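Local coordinates for protein VirX1 (Cyanophage Syn10, PDB 6QGM) that iodinates diverse substrates as a marine viral halogenase, probably flavin-dependent like other members of the tryptophan halogenase family, at residues 46-51 with 269-274; 330-335 with 391-396. All blocks are in the same frame, centred on the assembly; numbering follows the deposited sequence.

Contact 1 (46-51 with 269-274); sequences GESTLG and NVTDCH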
# COMPACT_ATOMS: atom_id res chain seq x y z
N GLY B 46 -40.08 -8.61 -0.56
CA GLY B 46 -39.52 -7.26 -0.71
C GLY B 46 -38.03 -7.25 -0.45
O GLY B 46 -37.60 -7.96 0.44
N GLU B 47 -37.28 -6.42 -1.17
CA GLU B 47 -35.83 -6.19 -0.96
C GLU B 47 -35.47 -4.74 -1.30
O GLU B 47 -36.01 -4.23 -2.30
CB GLU B 47 -35.06 -7.12 -1.87
CG GLU B 47 -33.70 -7.51 -1.36
CD GLU B 47 -32.98 -8.44 -2.31
OE1 GLU B 47 -33.65 -8.94 -3.25
OE2 GLU B 47 -31.76 -8.67 -2.12
N SER B 48 -34.55 -4.13 -0.56
CA SER B 48 -34.03 -2.76 -0.81
C SER B 48 -32.72 -2.86 -1.60
O SER B 48 -32.04 -3.90 -1.53
CB SER B 48 -33.89 -1.94 0.47
OG SER B 48 -32.88 -2.44 1.31
N THR B 49 -32.42 -1.82 -2.38
CA THR B 49 -31.28 -1.74 -3.32
C THR B 49 -30.31 -0.67 -2.82
O THR B 49 -30.64 0.04 -1.86
CB THR B 49 -31.80 -1.43 -4.73
OG1 THR B 49 -32.35 -0.11 -4.73
CG2 THR B 49 -32.84 -2.42 -5.23
N LEU B 50 -29.14 -0.59 -3.45
CA LEU B 50 -28.13 0.48 -3.24
C LEU B 50 -28.23 1.49 -4.37
O LEU B 50 -29.06 1.28 -5.31
CB LEU B 50 -26.75 -0.19 -3.28
CG LEU B 50 -26.46 -1.20 -2.18
CD1 LEU B 50 -25.37 -2.17 -2.60
CD2 LEU B 50 -26.11 -0.45 -0.90
N GLY B 51 -27.41 2.55 -4.30
CA GLY B 51 -27.10 3.44 -5.43
C GLY B 51 -26.67 2.66 -6.66
O GLY B 51 -27.18 2.96 -7.74
N ASN B 269 -39.80 6.53 2.93
CA ASN B 269 -38.53 6.92 2.26
C ASN B 269 -37.29 6.07 2.60
O ASN B 269 -36.23 6.38 2.03
CB ASN B 269 -38.23 8.34 2.74
CG ASN B 269 -37.89 9.28 1.61
OD1 ASN B 269 -37.74 8.85 0.47
ND2 ASN B 269 -37.78 10.55 1.94
N VAL B 270 -37.34 5.11 3.55
CA VAL B 270 -36.11 4.44 4.09
C VAL B 270 -36.33 2.94 4.35
O VAL B 270 -37.48 2.53 4.61
CB VAL B 270 -35.60 5.12 5.37
CG1 VAL B 270 -35.42 6.62 5.20
CG2 VAL B 270 -36.49 4.81 6.57
N THR B 271 -35.25 2.16 4.30
CA THR B 271 -35.13 0.81 4.90
C THR B 271 -34.71 0.99 6.36
O THR B 271 -33.60 1.49 6.59
CB THR B 271 -34.14 -0.08 4.13
OG1 THR B 271 -34.44 -0.10 2.74
CG2 THR B 271 -34.17 -1.51 4.60
N ASP B 272 -35.58 0.65 7.31
CA ASP B 272 -35.28 0.67 8.77
C ASP B 272 -34.68 -0.69 9.16
O ASP B 272 -35.20 -1.73 8.72
CB ASP B 272 -36.49 0.97 9.65
CG ASP B 272 -36.17 1.11 11.13
OD1 ASP B 272 -35.12 1.69 11.45
OD2 ASP B 272 -36.98 0.65 11.95
N CYS B 273 -33.62 -0.64 9.96
CA CYS B 273 -32.93 -1.80 10.55
C CYS B 273 -33.00 -1.65 12.07
O CYS B 273 -32.36 -0.75 12.61
CB CYS B 273 -31.50 -1.86 10.04
SG CYS B 273 -31.40 -1.83 8.23
N HIS B 274 -33.81 -2.48 12.70
CA HIS B 274 -34.11 -2.45 14.15
C HIS B 274 -33.30 -3.55 14.84
O HIS B 274 -33.63 -4.73 14.63
CB HIS B 274 -35.60 -2.63 14.39
CG HIS B 274 -35.97 -2.40 15.80
ND1 HIS B 274 -36.62 -1.28 16.20
CD2 HIS B 274 -35.77 -3.15 16.91
CE1 HIS B 274 -36.84 -1.33 17.50
NE2 HIS B 274 -36.31 -2.46 17.96
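First torsions decide where the polar ends of Ser-48 and Thr-271 lie, while the backbones aim both CB atoms across the contact. Ser-48 tucks OG between its own backbone N and carbonyl carbon (chi1 68°). Thr-271 holds OG1 beside its backbone N and anti to the carbonyl carbon (chi1 -51°), with CG2 anti to N and beside the carbonyl carbon. The two CA atoms are 6.8 Å apart, and Thr-271 OG1 comes to 3.2 Å from Ser-48 OG. The methyl arrives at the hydroxyl end, with Thr-271 CG2 3.7 Å from Ser-48 OG. Here two separate sheets meet through short polar side chains: strand 46-48 edges a three-stranded antiparallel sheet, whereas strand 270-275 belongs to a seven-stranded mixed one. In that larger sheet the Thr-271 side chain touches Ile-284 of the adjacent strand 279-285, whose sequence, GWVWNIP, matches the WxWxIP motif of flavin-dependent halogenases. Each hydroxyl has a hydrogen-bond partner outside the two segments, Ser-48 OG bonding to the hydroxyl of Ser-356 and Thr-271 OG1 to NE2 of His-166. That histidine sits on strand 164-168, to which Glu-47 and Thr-49 are joined by backbone bonds with Ile-167 and Tyr-165, and the Ser-48 side chain packs on it. His-166 therefore reaches from the smaller sheet to the larger and touches both members of the pair.

Contact 2 (330-335 with 391-396); sequences HGKRTR and TCDHQI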
# COMPACT_ATOMS: atom_id res chain seq x y z
N HIS B 330 -24.42 -17.49 4.58
CA HIS B 330 -23.79 -16.21 4.98
C HIS B 330 -22.27 -16.30 4.77
O HIS B 330 -21.52 -16.64 5.72
CB HIS B 330 -24.15 -15.83 6.43
CG HIS B 330 -24.09 -14.36 6.69
ND1 HIS B 330 -24.61 -13.80 7.82
CD2 HIS B 330 -23.62 -13.34 5.95
CE1 HIS B 330 -24.43 -12.50 7.79
NE2 HIS B 330 -23.84 -12.19 6.65
N GLY B 331 -21.84 -15.99 3.55
CA GLY B 331 -20.46 -16.23 3.09
C GLY B 331 -20.38 -16.13 1.58
O GLY B 331 -21.24 -15.47 0.97
N LYS B 332 -19.37 -16.77 1.01
CA LYS B 332 -19.07 -16.76 -0.45
C LYS B 332 -18.45 -18.11 -0.82
O LYS B 332 -17.75 -18.70 0.02
CB LYS B 332 -18.06 -15.67 -0.78
CG LYS B 332 -16.95 -15.57 0.26
CD LYS B 332 -15.70 -14.92 -0.19
CE LYS B 332 -14.55 -15.25 0.73
NZ LYS B 332 -13.35 -14.43 0.42
N ARG B 333 -18.68 -18.54 -2.05
CA ARG B 333 -17.86 -19.59 -2.69
C ARG B 333 -16.44 -19.04 -2.83
O ARG B 333 -16.26 -17.80 -2.92
CB ARG B 333 -18.46 -19.98 -4.04
CG ARG B 333 -19.91 -20.44 -3.98
CD ARG B 333 -20.02 -21.80 -3.31
NE ARG B 333 -21.36 -22.06 -2.80
CZ ARG B 333 -21.69 -23.19 -2.18
NH1 ARG B 333 -20.80 -24.15 -2.04
NH2 ARG B 333 -22.91 -23.35 -1.72
N THR B 334 -15.45 -19.93 -2.85
CA THR B 334 -14.01 -19.56 -2.96
C THR B 334 -13.74 -18.97 -4.34
O THR B 334 -12.70 -18.33 -4.51
CB THR B 334 -13.13 -20.77 -2.59
OG1 THR B 334 -13.42 -21.85 -3.47
CG2 THR B 334 -13.37 -21.25 -1.18
N ARG B 335 -14.64 -19.20 -5.30
CA ARG B 335 -14.60 -18.64 -6.66
C ARG B 335 -16.01 -18.54 -7.22
O ARG B 335 -16.83 -19.43 -6.91
CB ARG B 335 -13.78 -19.52 -7.60
CG ARG B 335 -12.27 -19.42 -7.39
CD ARG B 335 -11.53 -20.30 -8.38
NE ARG B 335 -11.93 -21.68 -8.23
CZ ARG B 335 -11.60 -22.66 -9.06
NH1 ARG B 335 -10.80 -22.43 -10.09
NH2 ARG B 335 -12.04 -23.88 -8.84
N THR B 391 -11.96 -9.54 -8.40
CA THR B 391 -12.77 -8.30 -8.27
C THR B 391 -13.97 -8.56 -7.36
O THR B 391 -14.22 -7.74 -6.46
CB THR B 391 -13.20 -7.77 -9.63
OG1 THR B 391 -11.96 -7.41 -10.26
CG2 THR B 391 -14.18 -6.62 -9.57
N CYS B 392 -14.68 -9.66 -7.56
CA CYS B 392 -16.00 -9.85 -6.93
C CYS B 392 -15.81 -10.44 -5.53
O CYS B 392 -16.64 -10.15 -4.65
CB CYS B 392 -16.92 -10.64 -7.85
SG CYS B 392 -16.97 -12.40 -7.49
N ASP B 393 -14.72 -11.18 -5.32
CA ASP B 393 -14.24 -11.62 -3.99
C ASP B 393 -13.86 -10.41 -3.14
O ASP B 393 -14.34 -10.30 -2.01
CB ASP B 393 -13.05 -12.56 -4.12
CG ASP B 393 -12.64 -13.19 -2.81
OD1 ASP B 393 -13.38 -14.10 -2.36
OD2 ASP B 393 -11.61 -12.74 -2.24
N HIS B 394 -13.00 -9.52 -3.65
CA HIS B 394 -12.56 -8.28 -2.95
C HIS B 394 -13.79 -7.52 -2.44
O HIS B 394 -13.78 -7.07 -1.27
CB HIS B 394 -11.71 -7.37 -3.85
CG HIS B 394 -10.88 -6.40 -3.07
ND1 HIS B 394 -11.42 -5.28 -2.47
CD2 HIS B 394 -9.58 -6.41 -2.73
CE1 HIS B 394 -10.49 -4.64 -1.81
NE2 HIS B 394 -9.35 -5.31 -1.95
N GLN B 395 -14.81 -7.40 -3.29
CA GLN B 395 -16.01 -6.57 -3.04
C GLN B 395 -16.80 -7.14 -1.86
O GLN B 395 -17.13 -6.39 -0.93
CB GLN B 395 -16.87 -6.47 -4.28
CG GLN B 395 -18.22 -5.84 -4.00
CD GLN B 395 -18.70 -4.97 -5.15
OE1 GLN B 395 -19.69 -5.26 -5.81
NE2 GLN B 395 -17.98 -3.88 -5.36
N ILE B 396 -17.09 -8.44 -1.89
CA ILE B 396 -17.94 -9.09 -0.85
C ILE B 396 -17.17 -9.14 0.47
O ILE B 396 -17.81 -9.06 1.52
CB ILE B 396 -18.47 -10.45 -1.33
CG1 ILE B 396 -19.72 -10.85 -0.55
CG2 ILE B 396 -17.39 -11.52 -1.28
CD1 ILE B 396 -20.46 -12.01 -1.15
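The ammonium group of Lys-332 makes a salt bridge with Asp-393, its NZ hydrogen-bonding to OD1 at 2.8 Å. The donor meets that oxygen on the syn side, 22° out of the carboxylate plane, and stays farther from the second oxygen, with NZ 3.6 Å from Asp-393 OD2. An extended lysine chain beyond CG carries the charge to the helix, and its methylene portion passes Ile-396 on the way, Lys-332 CD lying 4.0 Å from Ile-396 CG2. The longer branch of the isoleucine turns instead to the backbone, where Ile-396 CD1 is 4.1 Å from Gly-331 O. One turn farther along the helix, Asp-397 forms a second salt bridge to the same NZ, so two carboxylates spaced four residues apart grip one ammonium, an arrangement that would probably stabilise its positive charge. Met-432 of the second subunit packs on Asp-393. Strand 331-333 runs nearly antiparallel to helical segment 391-396, at 170°, their axes approaching to 9.9 Å. Strand 331-333 is the middle strand of a small antiparallel sheet between 241-243 and 349-350, while on the helix side Cys-392 and Gln-395 pack against helix 360-373.

How the contacts relate
Contact 1 joins two sheets, contact 2 a strand to a helix. Their centres are 22 Å apart, with nearest atoms about 7 Å apart and not touching, and contact 1 closes before contact 2 opens along the chain. A shared path nevertheless joins them. Strand 349-350 pairs with strand 331-333 of contact 2, and the following loop supplies Ser-356 and Leu-359 to segment 46-51 before helix 360-373 packs on segment 391-396. Contact 1 lies beside the strand whose sequence matches the halogenase WxWxIP motif, and so probably nearer the catalytic core, whereas contact 2 lies toward the second subunit. The structure is an apo form, so neither contact includes a bound flavin.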